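Local coordinates for protein transcriptional regulator URE2 (Saccharomyces cerevisiae, PDB 1K0D) that binds glutathione and reduces peroxides with it, and represses nitrogen catabolite genes in yeast by holding GATA transcription activators in the cytoplasm, at residues 97-100 with 104-107; 35-40 with 89-94; 217-222 with 241-246. One frame throughout, in Å; residues are numbered along the deposited sequence.

The three contacts run from the rim of the glutathione S-transferase-like fold into its core. Contacts 1 and 2 share helix 87-102, with centres about 11 Å apart; Leu107 CD1 of contact 1 packs on Glu40 CB of contact 2 at 3.7 Å. Contact 2 lies in the thioredoxin-like domain and contact 3 in the helical domain, with centres about 16 Å apart. Ile36 bridges them, its CD1 lying 3.9 Å from Val220 CG1. Bound glutathione is about 8 Å from the side chain of Leu91 in contact 2 and about 12 Å from that of Phe219 in contact 3, while contact 1 lies farther out, at the surface, away from the glutathione site.

Contact 1 of 3, residues 97-100 with 104-107; sequences KYYK and NPLL
Tyr98 and Tyr99 both present ring edges to the chain that turns back past them. In the plane of the Tyr98 ring, Asn104 O sits 3.1 Å from CD2, while Leu106 CB approaches CE2 obliquely at 3.6 Å. The edge of Tyr99 faces the carbonyl carbon of Asn104, and its CD1 is 3.7 Å from Pro105 CB, again at a slant. The partner backbone forms an inverse gamma turn centred on Pro105, placed where helix 87-102 gives way to the linker leading into the helical domain of this GST fold. Its closing bond, Leu106 N to Asn104 O, is weak at 2.9 Å, and the same carbonyl oxygen also meets the ring edge of Tyr98. With CG anti to the backbone N (chi1 -175°), the Tyr98 ring extends from the helix to the side where Leu106 CD1 packs by CZ and OH. Tyr99, next along the helix, sends its ring to Pro105, while that of Tyr98 goes to Asn104 O and Leu106. Thr102 OG1 joins helix end and linker by bonding to Tyr98 O and Asn104 N. No direct hydrogen bond crosses between the two segments; a single water does the bridging, lying 2.9 Å from Tyr98 OH and accepting from Asn104 ND2 at 2.9 Å.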
ATOM      1  N   LYS B  97     -14.335  -7.033   8.036  1.00 26.12           N
ATOM      2  CA  LYS B  97     -14.896  -7.644   9.234  1.00 27.05           C
ATOM      3  C   LYS B  97     -16.230  -7.015   9.619  1.00 27.42           C
ATOM      4  O   LYS B  97     -17.194  -7.726   9.902  1.00 28.90           O
ATOM      5  CB  LYS B  97     -13.920  -7.517  10.406  1.00 25.51           C
ATOM      6  CG  LYS B  97     -14.338  -8.326  11.619  1.00 30.53           C
ATOM      7  CD  LYS B  97     -13.257  -8.366  12.679  1.00 31.31           C
ATOM      8  CE  LYS B  97     -13.641  -9.327  13.794  1.00 33.99           C
ATOM      9  NZ  LYS B  97     -12.546  -9.492  14.784  1.00 33.73           N
ATOM     10  N   TYR B  98     -16.278  -5.685   9.637  1.00 26.85           N
ATOM     11  CA  TYR B  98     -17.503  -4.973   9.988  1.00 25.36           C
ATOM     12  C   TYR B  98     -18.639  -5.400   9.064  1.00 26.25           C
ATOM     13  O   TYR B  98     -19.761  -5.659   9.504  1.00 25.54           O
ATOM     14  CB  TYR B  98     -17.316  -3.458   9.859  1.00 23.58           C
ATOM     15  CG  TYR B  98     -18.532  -2.682  10.321  1.00 25.51           C
ATOM     16  CD1 TYR B  98     -18.684  -2.335  11.664  1.00 23.23           C
ATOM     17  CD2 TYR B  98     -19.574  -2.377   9.438  1.00 24.47           C
ATOM     18  CE1 TYR B  98     -19.834  -1.720  12.122  1.00 24.93           C
ATOM     19  CE2 TYR B  98     -20.745  -1.753   9.892  1.00 25.70           C
ATOM     20  CZ  TYR B  98     -20.863  -1.433  11.240  1.00 26.17           C
ATOM     21  OH  TYR B  98     -22.007  -0.857  11.729  1.00 24.96           O
ATOM     22  N   TYR B  99     -18.333  -5.462   7.776  1.00 27.03           N
ATOM     23  CA  TYR B  99     -19.315  -5.836   6.781  1.00 28.05           C
ATOM     24  C   TYR B  99     -19.831  -7.259   6.924  1.00 30.08           C
ATOM     25  O   TYR B  99     -21.035  -7.490   6.825  1.00 29.29           O
ATOM     26  CB  TYR B  99     -18.742  -5.652   5.380  1.00 28.92           C
ATOM     27  CG  TYR B  99     -19.654  -6.170   4.289  1.00 30.19           C
ATOM     28  CD1 TYR B  99     -20.962  -5.692   4.159  1.00 29.34           C
ATOM     29  CD2 TYR B  99     -19.213  -7.137   3.388  1.00 30.73           C
ATOM     30  CE1 TYR B  99     -21.803  -6.163   3.159  1.00 29.26           C
ATOM     31  CE2 TYR B  99     -20.046  -7.617   2.383  1.00 30.68           C
ATOM     32  CZ  TYR B  99     -21.338  -7.123   2.273  1.00 30.53           C
ATOM     33  OH  TYR B  99     -22.152  -7.578   1.265  1.00 30.09           O
ATOM     34  N   LYS B 100     -18.946  -8.220   7.156  1.00 31.38           N
ATOM     35  CA  LYS B 100     -19.431  -9.585   7.269  1.00 35.22           C
ATOM     36  C   LYS B 100     -20.187  -9.794   8.574  1.00 35.53           C
ATOM     37  O   LYS B 100     -21.049 -10.665   8.660  1.00 35.59           O
ATOM     38  CB  LYS B 100     -18.289 -10.601   7.139  1.00 37.69           C
ATOM     39  CG  LYS B 100     -17.457 -10.808   8.388  1.00 44.06           C
ATOM     40  CD  LYS B 100     -16.684 -12.114   8.295  1.00 47.67           C
ATOM     41  CE  LYS B 100     -17.638 -13.297   8.125  1.00 49.70           C
ATOM     42  NZ  LYS B 100     -16.919 -14.586   7.918  1.00 52.48           N
ATOM     43  N   ASN B 104     -23.669  -4.528   6.740  1.00 24.97           N
ATOM     44  CA  ASN B 104     -23.642  -3.130   6.310  1.00 25.95           C
ATOM     45  C   ASN B 104     -22.189  -2.724   6.017  1.00 25.04           C
ATOM     46  O   ASN B 104     -21.341  -2.718   6.914  1.00 25.17           O
ATOM     47  CB  ASN B 104     -24.236  -2.255   7.415  1.00 26.85           C
ATOM     48  CG  ASN B 104     -24.356  -0.799   7.014  1.00 28.48           C
ATOM     49  OD1 ASN B 104     -24.332  -0.460   5.831  1.00 25.92           O
ATOM     50  ND2 ASN B 104     -24.509   0.071   8.007  1.00 28.47           N
ATOM     51  N   PRO B 105     -21.883  -2.388   4.752  1.00 23.87           N
ATOM     52  CA  PRO B 105     -20.524  -1.994   4.362  1.00 23.92           C
ATOM     53  C   PRO B 105     -20.166  -0.553   4.707  1.00 22.81           C
ATOM     54  O   PRO B 105     -19.850   0.242   3.826  1.00 21.16           O
ATOM     55  CB  PRO B 105     -20.525  -2.242   2.860  1.00 22.45           C
ATOM     56  CG  PRO B 105     -21.921  -1.818   2.484  1.00 22.74           C
ATOM     57  CD  PRO B 105     -22.772  -2.444   3.574  1.00 21.77           C
ATOM     58  N   LEU B 106     -20.211  -0.227   5.993  1.00 25.05           N
ATOM     59  CA  LEU B 106     -19.897   1.122   6.454  1.00 25.94           C
ATOM     60  C   LEU B 106     -18.476   1.507   6.009  1.00 25.05           C
ATOM     61  O   LEU B 106     -17.543   0.726   6.179  1.00 23.11           O
ATOM     62  CB  LEU B 106     -19.999   1.169   7.980  1.00 29.10           C
ATOM     63  CG  LEU B 106     -20.455   2.454   8.672  1.00 33.15           C
ATOM     64  CD1 LEU B 106     -20.244   2.302  10.178  1.00 33.52           C
ATOM     65  CD2 LEU B 106     -19.677   3.648   8.150  1.00 35.54           C
ATOM     66  N   LEU B 107     -18.329   2.702   5.439  1.00 25.59           N
ATOM     67  CA  LEU B 107     -17.036   3.205   4.965  1.00 26.51           C
ATOM     68  C   LEU B 107     -16.434   2.287   3.894  1.00 27.88           C
ATOM     69  O   LEU B 107     -15.250   2.386   3.566  1.00 26.95           O
ATOM     70  CB  LEU B 107     -16.047   3.307   6.134  1.00 27.58           C
ATOM     71  CG  LEU B 107     -16.426   4.088   7.396  1.00 27.54           C
ATOM     72  CD1 LEU B 107     -15.342   3.904   8.438  1.00 26.35           C
ATOM     73  CD2 LEU B 107     -16.600   5.560   7.071  1.00 29.73           C
TER
HETATM   74  O   HOH W   1     -24.692  -1.066  10.705  1.00 41.76           O

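Contact 2 of 3, residues 35-40 with 89-94; sequences AIVLSE and AILLHL
Val37 meets Leu94 and Leu91 at the centre of a buried seam between two helices; segments 35-40 and 89-94 run in the same N-to-C direction, their axes 10.1 Å apart at closest approach and 8° from parallel. Val37 points toward segment 89-94 and splits its two methyls between successive turns: CG2 lies 3.4 Å from Leu91 CD2, and CG1 is 4.0 Å from Leu94 CD1. With CG1 anti to the backbone N (chi1 175°) and CG2 beside it, each branch has its own leucine. Leu94 also points across the seam, and its CD1 touches both Val37 CG1 and Leu38 CD1. The Leu38 side chain does not start toward the other helix, but its end bends in, bringing its CD1 to 3.3 Å from Leu94 CD1. This approach and that of Val37 CG2 to Leu91 CD2 are both unusually close, so their exact distances are doubtful; the off-rotamer torsions of Leu38 add to the doubt in its case. Leu91 likewise swings its end inward to reach Val37.

Helices 29-40 and 87-102 are the pair in the thioredoxin-like domain that faces the helical domain, where Ile214 touches both Val37 and Leu91. Leu91 lies one turn beyond Ser87, a glutathione-binding residue at the start of the same helix, and Asn30, another, lies near the start of helix 29-40. Since only aliphatic carbons meet and no hydrogen bond crosses, the two helices that carry these binding residues are joined here by hydrophobic and shape-dependent forces.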
ATOM      1  N   ALA B  35      -6.685   4.403  14.064  1.00 22.37           N
ATOM      2  CA  ALA B  35      -7.519   4.792  15.199  1.00 23.15           C
ATOM      3  C   ALA B  35      -8.831   5.372  14.681  1.00 22.32           C
ATOM      4  O   ALA B  35      -9.902   5.062  15.193  1.00 23.71           O
ATOM      5  CB  ALA B  35      -6.788   5.822  16.066  1.00 23.24           C
ATOM      6  N   ILE B  36      -8.742   6.204  13.651  1.00 21.71           N
ATOM      7  CA  ILE B  36      -9.928   6.809  13.058  1.00 22.02           C
ATOM      8  C   ILE B  36     -10.930   5.768  12.543  1.00 23.67           C
ATOM      9  O   ILE B  36     -12.120   5.839  12.854  1.00 23.74           O
ATOM     10  CB  ILE B  36      -9.539   7.753  11.901  1.00 21.21           C
ATOM     11  CG1 ILE B  36      -8.934   9.040  12.474  1.00 20.86           C
ATOM     12  CG2 ILE B  36     -10.758   8.056  11.035  1.00 21.90           C
ATOM     13  CD1 ILE B  36      -8.434   9.996  11.431  1.00 22.80           C
ATOM     14  N   VAL B  37     -10.458   4.799  11.765  1.00 22.48           N
ATOM     15  CA  VAL B  37     -11.363   3.782  11.230  1.00 22.22           C
ATOM     16  C   VAL B  37     -11.892   2.885  12.341  1.00 22.24           C
ATOM     17  O   VAL B  37     -13.045   2.464  12.321  1.00 20.55           O
ATOM     18  CB  VAL B  37     -10.666   2.929  10.154  1.00 20.74           C
ATOM     19  CG1 VAL B  37     -11.586   1.790   9.695  1.00 17.06           C
ATOM     20  CG2 VAL B  37     -10.291   3.823   8.983  1.00 19.92           C
ATOM     21  N   LEU B  38     -11.029   2.591  13.302  1.00 22.73           N
ATOM     22  CA  LEU B  38     -11.397   1.772  14.451  1.00 25.36           C
ATOM     23  C   LEU B  38     -12.548   2.498  15.182  1.00 26.24           C
ATOM     24  O   LEU B  38     -13.553   1.895  15.571  1.00 24.25           O
ATOM     25  CB  LEU B  38     -10.173   1.652  15.373  1.00 25.76           C
ATOM     26  CG  LEU B  38      -9.657   0.338  15.980  1.00 31.01           C
ATOM     27  CD1 LEU B  38      -9.879  -0.860  15.065  1.00 27.00           C
ATOM     28  CD2 LEU B  38      -8.165   0.522  16.276  1.00 27.27           C
ATOM     29  N   SER B  39     -12.394   3.809  15.352  1.00 24.96           N
ATOM     30  CA  SER B  39     -13.403   4.597  16.038  1.00 26.40           C
ATOM     31  C   SER B  39     -14.688   4.748  15.234  1.00 24.77           C
ATOM     32  O   SER B  39     -15.775   4.591  15.777  1.00 24.62           O
ATOM     33  CB  SER B  39     -12.839   5.972  16.399  1.00 26.95           C
ATOM     34  OG  SER B  39     -13.874   6.827  16.841  1.00 34.27           O
ATOM     35  N   GLU B  40     -14.567   5.041  13.941  1.00 25.32           N
ATOM     36  CA  GLU B  40     -15.743   5.204  13.089  1.00 25.56           C
ATOM     37  C   GLU B  40     -16.602   3.939  13.013  1.00 26.62           C
ATOM     38  O   GLU B  40     -17.827   4.015  12.929  1.00 25.32           O
ATOM     39  CB  GLU B  40     -15.319   5.618  11.672  1.00 27.24           C
ATOM     40  CG  GLU B  40     -15.105   7.124  11.473  1.00 30.73           C
ATOM     41  CD  GLU B  40     -16.414   7.934  11.478  1.00 33.99           C
ATOM     42  OE1 GLU B  40     -16.345   9.184  11.442  1.00 33.97           O
ATOM     43  OE2 GLU B  40     -17.510   7.327  11.511  1.00 34.32           O
ATOM     44  N   ALA B  89      -3.496  -2.562   5.148  1.00 18.37           N
ATOM     45  CA  ALA B  89      -4.042  -3.902   5.362  1.00 19.16           C
ATOM     46  C   ALA B  89      -4.966  -3.884   6.578  1.00 19.17           C
ATOM     47  O   ALA B  89      -5.976  -4.590   6.614  1.00 18.18           O
ATOM     48  CB  ALA B  89      -2.903  -4.923   5.565  1.00 15.84           C
ATOM     49  N   ILE B  90      -4.616  -3.084   7.581  1.00 18.58           N
ATOM     50  CA  ILE B  90      -5.451  -2.990   8.773  1.00 18.75           C
ATOM     51  C   ILE B  90      -6.838  -2.435   8.401  1.00 17.15           C
ATOM     52  O   ILE B  90      -7.858  -2.967   8.846  1.00 18.49           O
ATOM     53  CB  ILE B  90      -4.780  -2.093   9.862  1.00 19.14           C
ATOM     54  CG1 ILE B  90      -3.528  -2.795  10.408  1.00 18.44           C
ATOM     55  CG2 ILE B  90      -5.745  -1.840  11.015  1.00 17.20           C
ATOM     56  CD1 ILE B  90      -2.712  -1.949  11.358  1.00 16.54           C
ATOM     57  N   LEU B  91      -6.876  -1.394   7.569  1.00 17.00           N
ATOM     58  CA  LEU B  91      -8.149  -0.799   7.157  1.00 17.89           C
ATOM     59  C   LEU B  91      -9.029  -1.789   6.421  1.00 19.11           C
ATOM     60  O   LEU B  91     -10.230  -1.892   6.711  1.00 19.02           O
ATOM     61  CB  LEU B  91      -7.938   0.438   6.269  1.00 19.11           C
ATOM     62  CG  LEU B  91      -7.229   1.648   6.888  1.00 23.46           C
ATOM     63  CD1 LEU B  91      -7.569   2.902   6.087  1.00 18.48           C
ATOM     64  CD2 LEU B  91      -7.645   1.807   8.342  1.00 22.03           C
ATOM     65  N   LEU B  92      -8.444  -2.520   5.473  1.00 18.16           N
ATOM     66  CA  LEU B  92      -9.214  -3.503   4.725  1.00 19.98           C
ATOM     67  C   LEU B  92      -9.708  -4.605   5.657  1.00 19.28           C
ATOM     68  O   LEU B  92     -10.801  -5.127   5.489  1.00 19.48           O
ATOM     69  CB  LEU B  92      -8.382  -4.104   3.581  1.00 18.14           C
ATOM     70  CG  LEU B  92      -8.102  -3.161   2.402  1.00 22.53           C
ATOM     71  CD1 LEU B  92      -7.399  -3.936   1.293  1.00 20.35           C
ATOM     72  CD2 LEU B  92      -9.419  -2.560   1.878  1.00 21.12           C
ATOM     73  N   HIS B  93      -8.908  -4.955   6.651  1.00 21.60           N
ATOM     74  CA  HIS B  93      -9.333  -5.989   7.580  1.00 22.59           C
ATOM     75  C   HIS B  93     -10.547  -5.495   8.372  1.00 23.28           C
ATOM     76  O   HIS B  93     -11.523  -6.220   8.556  1.00 22.84           O
ATOM     77  CB  HIS B  93      -8.199  -6.344   8.538  1.00 21.10           C
ATOM     78  CG  HIS B  93      -8.537  -7.465   9.470  1.00 24.33           C
ATOM     79  ND1 HIS B  93      -8.885  -7.260  10.788  1.00 26.71           N
ATOM     80  CD2 HIS B  93      -8.613  -8.799   9.263  1.00 22.51           C
ATOM     81  CE1 HIS B  93      -9.160  -8.421  11.352  1.00 26.78           C
ATOM     82  NE2 HIS B  93      -9.004  -9.371  10.448  1.00 26.45           N
ATOM     83  N   LEU B  94     -10.483  -4.246   8.825  1.00 23.40           N
ATOM     84  CA  LEU B  94     -11.574  -3.665   9.602  1.00 22.82           C
ATOM     85  C   LEU B  94     -12.896  -3.523   8.846  1.00 22.17           C
ATOM     86  O   LEU B  94     -13.945  -3.927   9.359  1.00 22.35           O
ATOM     87  CB  LEU B  94     -11.153  -2.310  10.174  1.00 19.84           C
ATOM     88  CG  LEU B  94     -10.010  -2.415  11.191  1.00 20.47           C
ATOM     89  CD1 LEU B  94      -9.707  -1.038  11.764  1.00 19.09           C
ATOM     90  CD2 LEU B  94     -10.408  -3.373  12.305  1.00 18.25           C
TER

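Contact 3 of 3, residues 217-222 with 241-246; sequences LAFVPW and YKWTKH
Phe219 and Trp243 make the one close meeting between segments 217-222 and 241-246. The far corner of the indole's six-membered ring does the touching: Trp243 CH2 lies 3.4 Å from Phe219 CB and 3.5 Å from Phe219 CD1. Phe219 CD1 stands at the edge of the indole, in its plane. The rings pair obliquely, with centroids 5.5 Å apart and planes at 56°, an arrangement that is neither a stack nor a T-shape. Trp243 reaches this place because its CG is anti to the backbone N (chi1 176°), which carries the indole off helix 238-248 toward segment 217-222. Its position is fixed at the other end too: Trp243 NE1 hydrogen-bonds to Asp216 OD1, so the buried indole N-H has a partner. Phe219 also meets His129 of helix 112-142 edge-to-face.

Away from this knot the fit slackens. Val220 and Thr244 face each other only loosely, Val220 CG2 staying 4.7 Å from Thr244 CG2, and Thr244 OG1 turns back to bond to Val240 O of its own helix. The outer side of helix 238-248 is partly exposed and polar. There Lys245 lays its chain along Tyr241, with CG 3.9 Å above one face of the ring, offset toward the rim, and donates from NZ to Tyr241 OH at 2.7 Å. Lys242 NZ forms a salt bridge with Glu239.

Trp222, on the same buried segment as Phe219, also packs on Asn30, a glutathione-binding residue. Asp216, the acceptor for the indole, closes a Thr-Ile-Ala-Asp sequence, consistent with the Ser/Thr-x-x-Asp N-capping box known from the helical C-terminal domains of the GST family.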
ATOM      1  N   LEU B 217     -10.985   8.932   4.473  1.00 21.36           N
ATOM      2  CA  LEU B 217     -10.401   8.995   5.811  1.00 22.41           C
ATOM      3  C   LEU B 217      -8.885   8.777   5.880  1.00 23.93           C
ATOM      4  O   LEU B 217      -8.212   9.366   6.726  1.00 23.60           O
ATOM      5  CB  LEU B 217     -11.111   7.990   6.728  1.00 20.48           C
ATOM      6  CG  LEU B 217     -12.597   8.266   7.017  1.00 22.64           C
ATOM      7  CD1 LEU B 217     -13.218   7.094   7.770  1.00 21.56           C
ATOM      8  CD2 LEU B 217     -12.724   9.545   7.847  1.00 22.63           C
ATOM      9  N   ALA B 218      -8.354   7.938   4.994  1.00 21.63           N
ATOM     10  CA  ALA B 218      -6.928   7.633   4.983  1.00 22.77           C
ATOM     11  C   ALA B 218      -6.027   8.856   4.826  1.00 22.91           C
ATOM     12  O   ALA B 218      -4.886   8.838   5.278  1.00 22.68           O
ATOM     13  CB  ALA B 218      -6.614   6.617   3.872  1.00 21.65           C
ATOM     14  N   PHE B 219      -6.529   9.907   4.182  1.00 23.81           N
ATOM     15  CA  PHE B 219      -5.722  11.116   3.960  1.00 25.72           C
ATOM     16  C   PHE B 219      -5.713  12.081   5.136  1.00 26.37           C
ATOM     17  O   PHE B 219      -4.768  12.850   5.315  1.00 27.07           O
ATOM     18  CB  PHE B 219      -6.217  11.886   2.729  1.00 24.52           C
ATOM     19  CG  PHE B 219      -5.928  11.207   1.419  1.00 24.40           C
ATOM     20  CD1 PHE B 219      -6.817  10.271   0.892  1.00 24.50           C
ATOM     21  CD2 PHE B 219      -4.762  11.507   0.708  1.00 22.76           C
ATOM     22  CE1 PHE B 219      -6.552   9.643  -0.325  1.00 24.32           C
ATOM     23  CE2 PHE B 219      -4.483  10.886  -0.510  1.00 21.30           C
ATOM     24  CZ  PHE B 219      -5.381   9.949  -1.030  1.00 22.46           C
ATOM     25  N   VAL B 220      -6.774  12.025   5.930  1.00 28.31           N
ATOM     26  CA  VAL B 220      -6.959  12.909   7.070  1.00 30.36           C
ATOM     27  C   VAL B 220      -5.780  13.148   8.016  1.00 29.77           C
ATOM     28  O   VAL B 220      -5.421  14.295   8.272  1.00 31.71           O
ATOM     29  CB  VAL B 220      -8.197  12.462   7.893  1.00 28.99           C
ATOM     30  CG1 VAL B 220      -8.237  13.177   9.225  1.00 32.53           C
ATOM     31  CG2 VAL B 220      -9.462  12.774   7.112  1.00 29.71           C
ATOM     32  N   PRO B 221      -5.160  12.080   8.541  1.00 29.60           N
ATOM     33  CA  PRO B 221      -4.032  12.279   9.460  1.00 30.46           C
ATOM     34  C   PRO B 221      -2.870  13.049   8.853  1.00 30.98           C
ATOM     35  O   PRO B 221      -2.192  13.802   9.545  1.00 29.64           O
ATOM     36  CB  PRO B 221      -3.635  10.853   9.840  1.00 27.94           C
ATOM     37  CG  PRO B 221      -4.918  10.089   9.678  1.00 29.70           C
ATOM     38  CD  PRO B 221      -5.461  10.647   8.394  1.00 29.61           C
ATOM     39  N   TRP B 222      -2.646  12.854   7.558  1.00 33.89           N
ATOM     40  CA  TRP B 222      -1.546  13.517   6.868  1.00 35.34           C
ATOM     41  C   TRP B 222      -1.852  14.933   6.414  1.00 37.96           C
ATOM     42  O   TRP B 222      -0.977  15.802   6.449  1.00 38.26           O
ATOM     43  CB  TRP B 222      -1.106  12.682   5.674  1.00 34.41           C
ATOM     44  CG  TRP B 222      -0.603  11.337   6.068  1.00 34.24           C
ATOM     45  CD1 TRP B 222      -1.338  10.196   6.250  1.00 32.68           C
ATOM     46  CD2 TRP B 222       0.751  10.998   6.375  1.00 33.35           C
ATOM     47  NE1 TRP B 222      -0.517   9.166   6.651  1.00 31.96           N
ATOM     48  CE2 TRP B 222       0.769   9.632   6.735  1.00 32.38           C
ATOM     49  CE3 TRP B 222       1.953  11.717   6.383  1.00 33.67           C
ATOM     50  CZ2 TRP B 222       1.947   8.968   7.099  1.00 33.94           C
ATOM     51  CZ3 TRP B 222       3.128  11.056   6.745  1.00 34.75           C
ATOM     52  CH2 TRP B 222       3.112   9.695   7.096  1.00 34.90           C
ATOM     53  N   TYR B 241      -9.474  21.114   1.102  1.00 29.91           N
ATOM     54  CA  TYR B 241      -9.728  21.793   2.362  1.00 30.31           C
ATOM     55  C   TYR B 241     -11.125  21.512   2.903  1.00 30.37           C
ATOM     56  O   TYR B 241     -11.271  21.150   4.070  1.00 31.05           O
ATOM     57  CB  TYR B 241      -9.533  23.302   2.210  1.00 33.36           C
ATOM     58  CG  TYR B 241      -9.685  24.035   3.521  1.00 33.42           C
ATOM     59  CD1 TYR B 241      -8.732  23.899   4.524  1.00 33.60           C
ATOM     60  CD2 TYR B 241     -10.814  24.812   3.782  1.00 35.20           C
ATOM     61  CE1 TYR B 241      -8.896  24.513   5.758  1.00 35.61           C
ATOM     62  CE2 TYR B 241     -10.989  25.432   5.017  1.00 35.39           C
ATOM     63  CZ  TYR B 241     -10.027  25.275   5.998  1.00 36.68           C
ATOM     64  OH  TYR B 241     -10.196  25.863   7.228  1.00 39.67           O
ATOM     65  N   LYS B 242     -12.152  21.682   2.070  1.00 30.07           N
ATOM     66  CA  LYS B 242     -13.533  21.433   2.509  1.00 30.74           C
ATOM     67  C   LYS B 242     -13.683  19.974   2.942  1.00 29.34           C
ATOM     68  O   LYS B 242     -14.223  19.664   4.003  1.00 27.92           O
ATOM     69  CB  LYS B 242     -14.531  21.695   1.380  1.00 31.88           C
ATOM     70  CG  LYS B 242     -14.525  23.088   0.786  1.00 34.08           C
ATOM     71  CD  LYS B 242     -15.684  23.208  -0.198  1.00 36.71           C
ATOM     72  CE  LYS B 242     -15.484  24.332  -1.192  1.00 40.19           C
ATOM     73  NZ  LYS B 242     -14.401  23.996  -2.155  1.00 43.00           N
ATOM     74  N   TRP B 243     -13.208  19.097   2.069  1.00 29.46           N
ATOM     75  CA  TRP B 243     -13.221  17.653   2.238  1.00 27.42           C
ATOM     76  C   TRP B 243     -12.634  17.245   3.596  1.00 27.54           C
ATOM     77  O   TRP B 243     -13.268  16.527   4.369  1.00 29.82           O
ATOM     78  CB  TRP B 243     -12.416  17.079   1.074  1.00 29.04           C
ATOM     79  CG  TRP B 243     -12.176  15.620   1.033  1.00 26.14           C
ATOM     80  CD1 TRP B 243     -13.100  14.636   0.834  1.00 26.55           C
ATOM     81  CD2 TRP B 243     -10.898  14.982   1.015  1.00 26.57           C
ATOM     82  NE1 TRP B 243     -12.472  13.422   0.672  1.00 25.58           N
ATOM     83  CE2 TRP B 243     -11.120  13.607   0.779  1.00 26.41           C
ATOM     84  CE3 TRP B 243      -9.585  15.440   1.168  1.00 24.83           C
ATOM     85  CZ2 TRP B 243     -10.069  12.685   0.689  1.00 26.09           C
ATOM     86  CZ3 TRP B 243      -8.541  14.523   1.078  1.00 26.47           C
ATOM     87  CH2 TRP B 243      -8.791  13.162   0.839  1.00 25.75           C
ATOM     88  N   THR B 244     -11.427  17.715   3.889  1.00 27.15           N
ATOM     89  CA  THR B 244     -10.777  17.397   5.154  1.00 28.91           C
ATOM     90  C   THR B 244     -11.553  17.973   6.336  1.00 29.20           C
ATOM     91  O   THR B 244     -11.680  17.324   7.374  1.00 27.99           O
ATOM     92  CB  THR B 244      -9.340  17.959   5.208  1.00 30.56           C
ATOM     93  OG1 THR B 244      -8.660  17.643   3.989  1.00 34.47           O
ATOM     94  CG2 THR B 244      -8.571  17.342   6.376  1.00 30.59           C
ATOM     95  N   LYS B 245     -12.073  19.190   6.188  1.00 29.98           N
ATOM     96  CA  LYS B 245     -12.835  19.801   7.278  1.00 31.15           C
ATOM     97  C   LYS B 245     -14.134  19.069   7.573  1.00 29.72           C
ATOM     98  O   LYS B 245     -14.551  18.976   8.726  1.00 31.02           O
ATOM     99  CB  LYS B 245     -13.118  21.280   6.994  1.00 32.73           C
ATOM    100  CG  LYS B 245     -11.955  22.189   7.370  1.00 37.63           C
ATOM    101  CD  LYS B 245     -11.547  21.962   8.821  1.00 41.29           C
ATOM    102  CE  LYS B 245     -10.443  22.913   9.266  1.00 44.89           C
ATOM    103  NZ  LYS B 245     -10.916  24.324   9.370  1.00 46.36           N
ATOM    104  N   HIS B 246     -14.783  18.550   6.538  1.00 28.73           N
ATOM    105  CA  HIS B 246     -16.015  17.811   6.755  1.00 28.80           C
ATOM    106  C   HIS B 246     -15.691  16.607   7.632  1.00 28.01           C
ATOM    107  O   HIS B 246     -16.415  16.302   8.573  1.00 27.86           O
ATOM    108  CB  HIS B 246     -16.601  17.322   5.430  1.00 31.87           C
ATOM    109  CG  HIS B 246     -17.522  18.301   4.769  1.00 35.45           C
ATOM    110  ND1 HIS B 246     -18.695  18.730   5.353  1.00 37.70           N
ATOM    111  CD2 HIS B 246     -17.469  18.895   3.553  1.00 36.61           C
ATOM    112  CE1 HIS B 246     -19.325  19.543   4.524  1.00 37.60           C
ATOM    113  NE2 HIS B 246     -18.603  19.660   3.425  1.00 37.54           N
TER